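Local structure of putative nucleotidyltransferase (Sulfolobus solfataricus P2, 2RFF) at residues E24-S29 with F57-I62; L16-E21 with G80-I85. The protein probably transfers nucleoside monophosphate groups from nucleotides to an acceptor substrate that is not known. One frame throughout, in Å; residues are numbered along the deposited sequence. Where two conformers were deposited one is given.

Contact 1: residues E24-S29 with F57-I62; sequences EEVASS and FVFKGI
Val26 on helix 6-29 meets Phe57 and Phe59 on strand 53-59, a helix-on-sheet contact in the alpha/beta core of this nucleotidyltransferase-type fold. The two phenylalanines sit two residues apart along the strand and offer their rings to the same valine, which turns its CB bond toward them. Its methyls divide the work. CG1, placed anti to the backbone N (chi1 -180°), reaches Phe59 at CZ, 4.0 Å away, and also lies 4.1 Å from Phe57 CD1; CG2, beside the backbone N, comes to 3.9 Å from Phe57 CE1. The Val26 side chain crosses those of Phe57 and Phe59 at about a right angle. Phe57 starts toward the helix, whereas the CB of Phe59 leaves the strand at a slant and only the outer end of its ring closes in. All three side chains are buried, and Leu33, Val74 and Phe77 add to the apolar cover around Val26.

Away from this core the segments part. Glu25, partly exposed, forms a salt bridge with Arg79, while past the strand Lys60 and Gly61 are exposed. Ser28 is exposed as well, near the last turn of the helix segment, where the backbone still closes on itself: Ser29 N donates to Val26 O at 3.0 Å.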
ATOM      1  N   GLU A  24       2.548  -2.929   8.986  1.00 12.25           N
ATOM      2  CA  GLU A  24       3.248  -3.448  10.181  1.00 12.94           C
ATOM      3  C   GLU A  24       2.960  -4.919  10.409  1.00 12.94           C
ATOM      4  O   GLU A  24       3.859  -5.699  10.681  1.00 12.84           O
ATOM      5  CB  GLU A  24       2.842  -2.663  11.448  1.00 14.42           C
ATOM      6  CG  GLU A  24       3.488  -1.315  11.472  1.00 18.58           C
ATOM      7  CD  GLU A  24       3.100  -0.432  12.639  1.00 19.71           C
ATOM      8  OE1 GLU A  24       1.950  -0.539  13.155  1.00 23.58           O
ATOM      9  OE2 GLU A  24       3.981   0.403  13.009  1.00 26.74           O
ATOM     10  N   GLU A  25       1.704  -5.290  10.242  1.00 12.39           N
ATOM     11  CA  GLU A  25       1.281  -6.658  10.450  1.00 12.49           C
ATOM     12  C   GLU A  25       1.820  -7.577   9.368  1.00 11.37           C
ATOM     13  O   GLU A  25       2.370  -8.624   9.659  1.00 11.03           O
ATOM     14  CB  GLU A  25      -0.244  -6.765  10.521  1.00 13.04           C
ATOM     15  CG  GLU A  25      -0.808  -6.027  11.707  1.00 14.20           C
ATOM     16  CD  GLU A  25      -2.297  -5.990  11.717  1.00 16.15           C
ATOM     17  OE1 GLU A  25      -2.955  -6.700  10.947  1.00 17.92           O
ATOM     18  OE2 GLU A  25      -2.839  -5.232  12.529  1.00 22.64           O
ATOM     19  N   VAL A  26       1.639  -7.183   8.110  1.00 10.70           N
ATOM     20  CA  VAL A  26       2.166  -7.953   6.944  1.00 10.59           C
ATOM     21  C   VAL A  26       3.698  -8.086   6.983  1.00 10.23           C
ATOM     22  O   VAL A  26       4.213  -9.189   6.861  1.00 11.23           O
ATOM     23  CB  VAL A  26       1.654  -7.413   5.600  1.00 12.17           C
ATOM     24  CG1 VAL A  26       2.217  -8.232   4.419  1.00 12.22           C
ATOM     25  CG2 VAL A  26       0.130  -7.403   5.581  1.00 12.94           C
ATOM     26  N   ALA A  27       4.393  -6.990   7.262  1.00 12.08           N
ATOM     27  CA  ALA A  27       5.877  -7.001   7.321  1.00 10.68           C
ATOM     28  C   ALA A  27       6.398  -7.937   8.447  1.00 11.55           C
ATOM     29  O   ALA A  27       7.378  -8.589   8.299  1.00 10.83           O
ATOM     30  CB  ALA A  27       6.421  -5.612   7.509  1.00 12.77           C
ATOM     31  N   SER A  28       5.671  -8.010   9.552  1.00 12.04           N
ATOM     32  CA  SER A  28       6.041  -8.903  10.682  0.50 12.62           C
ATOM     33  C   SER A  28       5.755 -10.373  10.363  1.00 12.60           C
ATOM     34  O   SER A  28       6.353 -11.263  10.973  1.00 14.83           O
ATOM     35  CB  SER A  28       5.337  -8.505  11.985  0.50 12.84           C
ATOM     36  OG  SER A  28       3.971  -8.893  12.013  0.50 13.03           O
ATOM     37  N   SER A  29       4.843 -10.621   9.427  1.00 11.43           N
ATOM     38  CA  SER A  29       4.404 -11.947   9.041  1.00 12.42           C
ATOM     39  C   SER A  29       5.164 -12.608   7.904  1.00 10.96           C
ATOM     40  O   SER A  29       5.164 -13.843   7.821  1.00 13.39           O
ATOM     41  CB  SER A  29       2.903 -11.907   8.721  1.00 12.58           C
ATOM     42  OG  SER A  29       2.097 -11.578   9.862  1.00 13.49           O
ATOM     43  N   PHE A  57       1.643  -4.395  -2.320  1.00 10.18           N
ATOM     44  CA  PHE A  57       2.600  -5.164  -1.527  1.00  8.62           C
ATOM     45  C   PHE A  57       3.571  -5.822  -2.518  1.00  9.42           C
ATOM     46  O   PHE A  57       3.119  -6.532  -3.425  1.00 11.03           O
ATOM     47  CB  PHE A  57       1.893  -6.241  -0.721  1.00  9.54           C
ATOM     48  CG  PHE A  57       0.905  -5.747   0.254  1.00 10.67           C
ATOM     49  CD1 PHE A  57       1.320  -5.423   1.516  1.00  9.50           C
ATOM     50  CD2 PHE A  57      -0.424  -5.628  -0.080  1.00  9.61           C
ATOM     51  CE1 PHE A  57       0.435  -5.007   2.470  1.00 10.18           C
ATOM     52  CE2 PHE A  57      -1.349  -5.216   0.898  1.00 11.42           C
ATOM     53  CZ  PHE A  57      -0.915  -4.889   2.148  1.00 11.84           C
ATOM     54  N   VAL A  58       4.860  -5.669  -2.271  1.00  9.66           N
ATOM     55  CA  VAL A  58       5.924  -6.186  -3.174  1.00  8.99           C
ATOM     56  C   VAL A  58       6.772  -7.170  -2.380  1.00 10.40           C
ATOM     57  O   VAL A  58       7.376  -6.785  -1.400  1.00 12.84           O
ATOM     58  CB  VAL A  58       6.825  -5.109  -3.835  1.00  8.65           C
ATOM     59  CG1 VAL A  58       7.867  -5.733  -4.829  1.00 10.68           C
ATOM     60  CG2 VAL A  58       5.947  -4.115  -4.534  1.00 11.11           C
ATOM     61  N   PHE A  59       6.733  -8.440  -2.779  1.00  9.23           N
ATOM     62  CA  PHE A  59       7.429  -9.537  -2.106  1.00 10.95           C
ATOM     63  C   PHE A  59       8.537 -10.095  -2.951  1.00 12.51           C
ATOM     64  O   PHE A  59       8.426 -10.104  -4.152  1.00 12.80           O
ATOM     65  CB  PHE A  59       6.492 -10.726  -1.832  1.00 11.81           C
ATOM     66  CG  PHE A  59       5.369 -10.450  -0.849  1.00 11.53           C
ATOM     67  CD1 PHE A  59       4.186  -9.872  -1.260  1.00 10.15           C
ATOM     68  CD2 PHE A  59       5.449 -10.887   0.483  1.00 11.47           C
ATOM     69  CE1 PHE A  59       3.099  -9.682  -0.337  1.00 11.50           C
ATOM     70  CE2 PHE A  59       4.405 -10.668   1.402  1.00 13.77           C
ATOM     71  CZ  PHE A  59       3.235 -10.077   0.980  1.00 13.19           C
ATOM     72  N   LYS A  60       9.584 -10.583  -2.301  1.00 13.16           N
ATOM     73  CA  LYS A  60      10.644 -11.314  -3.009  1.00 16.00           C
ATOM     74  C   LYS A  60      10.230 -12.772  -3.163  1.00 15.87           C
ATOM     75  O   LYS A  60       9.562 -13.317  -2.309  1.00 16.32           O
ATOM     76  CB  LYS A  60      11.973 -11.235  -2.242  1.00 17.78           C
ATOM     77  CG  LYS A  60      12.423  -9.805  -2.085  1.00 22.47           C
ATOM     78  CD  LYS A  60      13.896  -9.613  -1.777  1.00 23.61           C
ATOM     79  CE  LYS A  60      14.229  -9.681  -0.323  1.00 28.75           C
ATOM     80  NZ  LYS A  60      15.701  -9.325  -0.091  1.00 29.24           N
ATOM     81  N   GLY A  61      10.595 -13.378  -4.291  1.00 15.76           N
ATOM     82  CA  GLY A  61      10.435 -14.807  -4.524  1.00 15.36           C
ATOM     83  C   GLY A  61       9.038 -15.371  -4.696  1.00 17.03           C
ATOM     84  O   GLY A  61       8.811 -16.540  -4.355  1.00 19.08           O
ATOM     85  N   ILE A  62       8.096 -14.579  -5.208  1.00 15.57           N
ATOM     86  CA  ILE A  62       6.708 -15.069  -5.445  1.00 14.30           C
ATOM     87  C   ILE A  62       6.322 -15.075  -6.924  1.00 15.56           C
ATOM     88  O   ILE A  62       5.154 -15.154  -7.240  1.00 15.80           O
ATOM     89  CB  ILE A  62       5.647 -14.294  -4.593  1.00 14.21           C
ATOM     90  CG1 ILE A  62       5.556 -12.824  -5.005  1.00 15.47           C
ATOM     91  CG2 ILE A  62       5.995 -14.394  -3.113  1.00 15.05           C
ATOM     92  CD1 ILE A  62       4.250 -12.144  -4.580  1.00 15.67           C
TER

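Contact 2: residues L16-E21 with G80-I85; sequences LKLAKE and GNVDYI. With EDO (1,2-ethanediol), chain C.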
ATOM      1  N   LEU A  16      -3.466   6.881   5.637  1.00 12.51           N
ATOM      2  CA  LEU A  16      -2.043   6.537   5.690  1.00 12.30           C
ATOM      3  C   LEU A  16      -1.750   5.806   7.006  1.00 11.85           C
ATOM      4  O   LEU A  16      -0.978   4.849   7.026  1.00 14.20           O
ATOM      5  CB  LEU A  16      -1.148   7.768   5.503  1.00 11.85           C
ATOM      6  CG  LEU A  16      -1.109   8.348   4.095  1.00 11.84           C
ATOM      7  CD1 LEU A  16      -0.483   9.752   4.057  1.00 16.02           C
ATOM      8  CD2 LEU A  16      -0.404   7.440   3.035  1.00 13.56           C
ATOM      9  N   LYS A  17      -2.391   6.236   8.100  1.00 12.01           N
ATOM     10  CA  LYS A  17      -2.201   5.566   9.375  0.50 13.00           C
ATOM     11  C   LYS A  17      -2.787   4.130   9.359  1.00 12.37           C
ATOM     12  O   LYS A  17      -2.172   3.223   9.908  1.00 13.65           O
ATOM     13  CB  LYS A  17      -2.685   6.446  10.510  0.50 12.99           C
ATOM     14  CG  LYS A  17      -1.783   7.688  10.721  0.50 16.77           C
ATOM     15  CD  LYS A  17      -2.329   8.625  11.820  0.50 16.05           C
ATOM     16  CE  LYS A  17      -1.492   9.888  12.059  0.50 17.46           C
ATOM     17  NZ  LYS A  17      -2.200  10.788  13.059  0.50 20.06           N
ATOM     18  N   LEU A  18      -3.942   3.922   8.714  1.00 10.37           N
ATOM     19  CA  LEU A  18      -4.496   2.594   8.546  1.00 11.45           C
ATOM     20  C   LEU A  18      -3.562   1.719   7.696  1.00  9.90           C
ATOM     21  O   LEU A  18      -3.313   0.573   8.076  1.00 11.67           O
ATOM     22  CB  LEU A  18      -5.866   2.628   7.912  1.00 10.87           C
ATOM     23  CG  LEU A  18      -6.520   1.288   7.565  1.00 12.58           C
ATOM     24  CD1 LEU A  18      -6.614   0.353   8.771  1.00 15.69           C
ATOM     25  CD2 LEU A  18      -7.833   1.528   6.880  1.00 14.34           C
ATOM     26  N   ALA A  19      -3.031   2.246   6.564  1.00 11.24           N
ATOM     27  CA  ALA A  19      -2.083   1.532   5.706  1.00 11.41           C
ATOM     28  C   ALA A  19      -0.845   1.145   6.528  1.00 11.01           C
ATOM     29  O   ALA A  19      -0.359   0.015   6.393  1.00 13.12           O
ATOM     30  CB  ALA A  19      -1.718   2.348   4.530  1.00 13.93           C
ATOM     31  N   LYS A  20      -0.355   2.052   7.381  1.00 10.89           N
ATOM     32  CA  LYS A  20       0.793   1.751   8.259  0.50 11.97           C
ATOM     33  C   LYS A  20       0.510   0.540   9.145  1.00 11.87           C
ATOM     34  O   LYS A  20       1.336  -0.356   9.240  1.00 13.37           O
ATOM     35  CB  LYS A  20       1.216   2.949   9.127  0.50 11.41           C
ATOM     36  CG  LYS A  20       2.280   2.637  10.224  0.50 12.38           C
ATOM     37  CD  LYS A  20       2.709   3.855  10.995  0.50 15.04           C
ATOM     38  CE  LYS A  20       3.607   3.509  12.193  0.50 17.18           C
ATOM     39  NZ  LYS A  20       4.926   2.894  11.840  0.50 19.61           N
ATOM     40  N   GLU A  21      -0.653   0.523   9.819  1.00 14.04           N
ATOM     41  CA  GLU A  21      -1.036  -0.597  10.683  1.00 16.46           C
ATOM     42  C   GLU A  21      -1.063  -1.914   9.902  1.00 13.56           C
ATOM     43  O   GLU A  21      -0.540  -2.930  10.360  1.00 13.82           O
ATOM     44  CB  GLU A  21      -2.414  -0.393  11.283  1.00 18.07           C
ATOM     45  CG  GLU A  21      -2.584   0.709  12.274  1.00 23.48           C
ATOM     46  CD  GLU A  21      -4.043   0.793  12.806  1.00 25.11           C
ATOM     47  OE1 GLU A  21      -4.758  -0.250  12.913  1.00 31.09           O
ATOM     48  OE2 GLU A  21      -4.473   1.912  13.130  1.00 35.39           O
ATOM     49  N   GLY A  80     -11.056  -1.876   6.467  1.00 16.48           N
ATOM     50  CA  GLY A  80     -11.316  -0.487   6.140  1.00 15.45           C
ATOM     51  C   GLY A  80     -11.493  -0.286   4.646  1.00 14.58           C
ATOM     52  O   GLY A  80     -11.591  -1.244   3.903  1.00 15.50           O
ATOM     53  N   ASN A  81     -11.445   0.967   4.214  1.00 14.80           N
ATOM     54  CA  ASN A  81     -11.703   1.349   2.842  1.00 15.04           C
ATOM     55  C   ASN A  81     -10.370   1.256   2.079  1.00 14.39           C
ATOM     56  O   ASN A  81      -9.745   2.275   1.767  1.00 14.09           O
ATOM     57  CB  ASN A  81     -12.251   2.779   2.875  1.00 18.21           C
ATOM     58  CG  ASN A  81     -12.787   3.207   1.584  1.00 23.16           C
ATOM     59  OD1 ASN A  81     -13.241   2.374   0.808  1.00 26.97           O
ATOM     60  ND2 ASN A  81     -12.779   4.525   1.331  1.00 27.75           N
ATOM     61  N   VAL A  82      -9.959   0.010   1.846  1.00 13.81           N
ATOM     62  CA  VAL A  82      -8.645  -0.338   1.315  1.00 13.03           C
ATOM     63  C   VAL A  82      -8.771  -1.328   0.174  1.00 13.20           C
ATOM     64  O   VAL A  82      -9.545  -2.258   0.214  1.00 14.02           O
ATOM     65  CB  VAL A  82      -7.766  -1.014   2.455  1.00 10.53           C
ATOM     66  CG1 VAL A  82      -6.438  -1.580   1.879  1.00 13.77           C
ATOM     67  CG2 VAL A  82      -7.438  -0.010   3.553  1.00 12.18           C
ATOM     68  N   ASP A  83      -7.997  -1.134  -0.877  1.00 11.96           N
ATOM     69  CA  ASP A  83      -7.855  -2.147  -1.944  1.00 12.33           C
ATOM     70  C   ASP A  83      -6.381  -2.367  -2.121  1.00  9.65           C
ATOM     71  O   ASP A  83      -5.573  -1.587  -1.616  1.00  9.65           O
ATOM     72  CB  ASP A  83      -8.582  -1.766  -3.225  1.00 11.06           C
ATOM     73  CG  ASP A  83      -8.884  -2.979  -4.133  1.00 14.44           C
ATOM     74  OD1 ASP A  83      -8.560  -4.119  -3.787  1.00 16.74           O
ATOM     75  OD2 ASP A  83      -9.524  -2.797  -5.187  1.00 19.49           O
ATOM     76  N   TYR A  84      -6.041  -3.482  -2.749  1.00 10.38           N
ATOM     77  CA  TYR A  84      -4.632  -3.858  -2.846  1.00 10.35           C
ATOM     78  C   TYR A  84      -4.258  -4.664  -4.080  1.00 10.28           C
ATOM     79  O   TYR A  84      -5.110  -5.225  -4.762  1.00 11.14           O
ATOM     80  CB  TYR A  84      -4.265  -4.643  -1.539  1.00 13.14           C
ATOM     81  CG  TYR A  84      -4.885  -6.005  -1.496  1.00 13.68           C
ATOM     82  CD1 TYR A  84      -6.160  -6.189  -0.977  1.00 15.26           C
ATOM     83  CD2 TYR A  84      -4.228  -7.115  -2.045  1.00 15.89           C
ATOM     84  CE1 TYR A  84      -6.752  -7.454  -0.975  1.00 15.71           C
ATOM     85  CE2 TYR A  84      -4.815  -8.375  -2.055  1.00 15.81           C
ATOM     86  CZ  TYR A  84      -6.072  -8.539  -1.499  1.00 18.33           C
ATOM     87  OH  TYR A  84      -6.646  -9.785  -1.519  1.00 20.13           O
ATOM     88  N   ILE A  85      -2.960  -4.735  -4.292  1.00 11.37           N
ATOM     89  CA  ILE A  85      -2.350  -5.613  -5.303  1.00  9.79           C
ATOM     90  C   ILE A  85      -1.125  -6.266  -4.630  1.00 10.28           C
ATOM     91  O   ILE A  85      -0.442  -5.608  -3.842  1.00  9.51           O
ATOM     92  CB  ILE A  85      -1.857  -4.875  -6.575  1.00 10.44           C
ATOM     93  CG1 ILE A  85      -3.070  -4.278  -7.298  1.00  9.86           C
ATOM     94  CG2 ILE A  85      -1.080  -5.809  -7.569  1.00 13.83           C
ATOM     95  CD1 ILE A  85      -2.716  -3.408  -8.460  1.00 10.36           C
TER
HETATM   96  C1  EDO C 112      -7.075  -7.885  -5.754  1.00 32.81           C
HETATM   97  O1  EDO C 112      -7.392  -9.010  -6.603  1.00 32.36           O
HETATM   98  C2  EDO C 112      -7.854  -7.853  -4.435  1.00 30.92           C
HETATM   99  O2  EDO C 112      -9.230  -7.453  -4.577  1.00 31.67           O
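Leu18 touches Gly80 and Val82 where helix 6-29 passes the start of strand 82-88, the outermost strand on its side of the mixed sheet in this alpha/beta nucleotidyltransferase-type fold. A single methyl carries the contact: Leu18 CD2 lies 3.7 Å from Val82 CG2 and 4.1 Å from Gly80 CA. The leucine gets there with CG anti to its backbone N (chi1 175°), and the two branched side chains meet at a slant. At Gly80 phi is positive, and a CB would fall 2.6 Å from Leu18 CD2, so glycine suits this position.

Next outward, Asn81 centres an inverse gamma turn, closed by a weak bond from Val82 N to Gly80 O, which delivers Val82 into the strand; Val82 also rests on Ile53 and Ile55 of the adjoining strand. Farther along, Asp83 folds back on its own chain: OD1 accepts from Tyr84 N at 2.8 Å, with the donor 37° out of the carboxylate plane. A 1,2-ethanediol, probably from the crystallisation liquor, sits beside this pair, its C2 3.5 Å above one face of the Tyr84 ring and offset toward the rim. Tyr84 also packs on Met71 and Val74 of helix 67-74. With an alanine here, that helix would probably lose an apolar neighbour and the diol the ring beneath it. The diol's other hold is slight: its O2 donates a weak bond of 3.5 Å to Asp83 OD1.

Contacts 1 and 2 use two portions of helix 6-29 against neighbouring, parallel strands of one sheet, with centres about 14 Å apart. The strands join them directly: Phe57 N lies 2.9 Å from Ile85 O in a probable hydrogen bond, and Phe57 CE2 packs 3.8 Å from Tyr84 CB. Arg79, just ahead of Gly80, ties the helix portions together through salt bridges to Glu21 and Glu25, and Lys20 pairs with Glu24. In contact 2, Asp83 adjoins Asp52 and Asp54, an acidic group consistent with the metal site of related nucleotidyltransferases; the buried apolar core of contact 1 lies farther along strand 53-59.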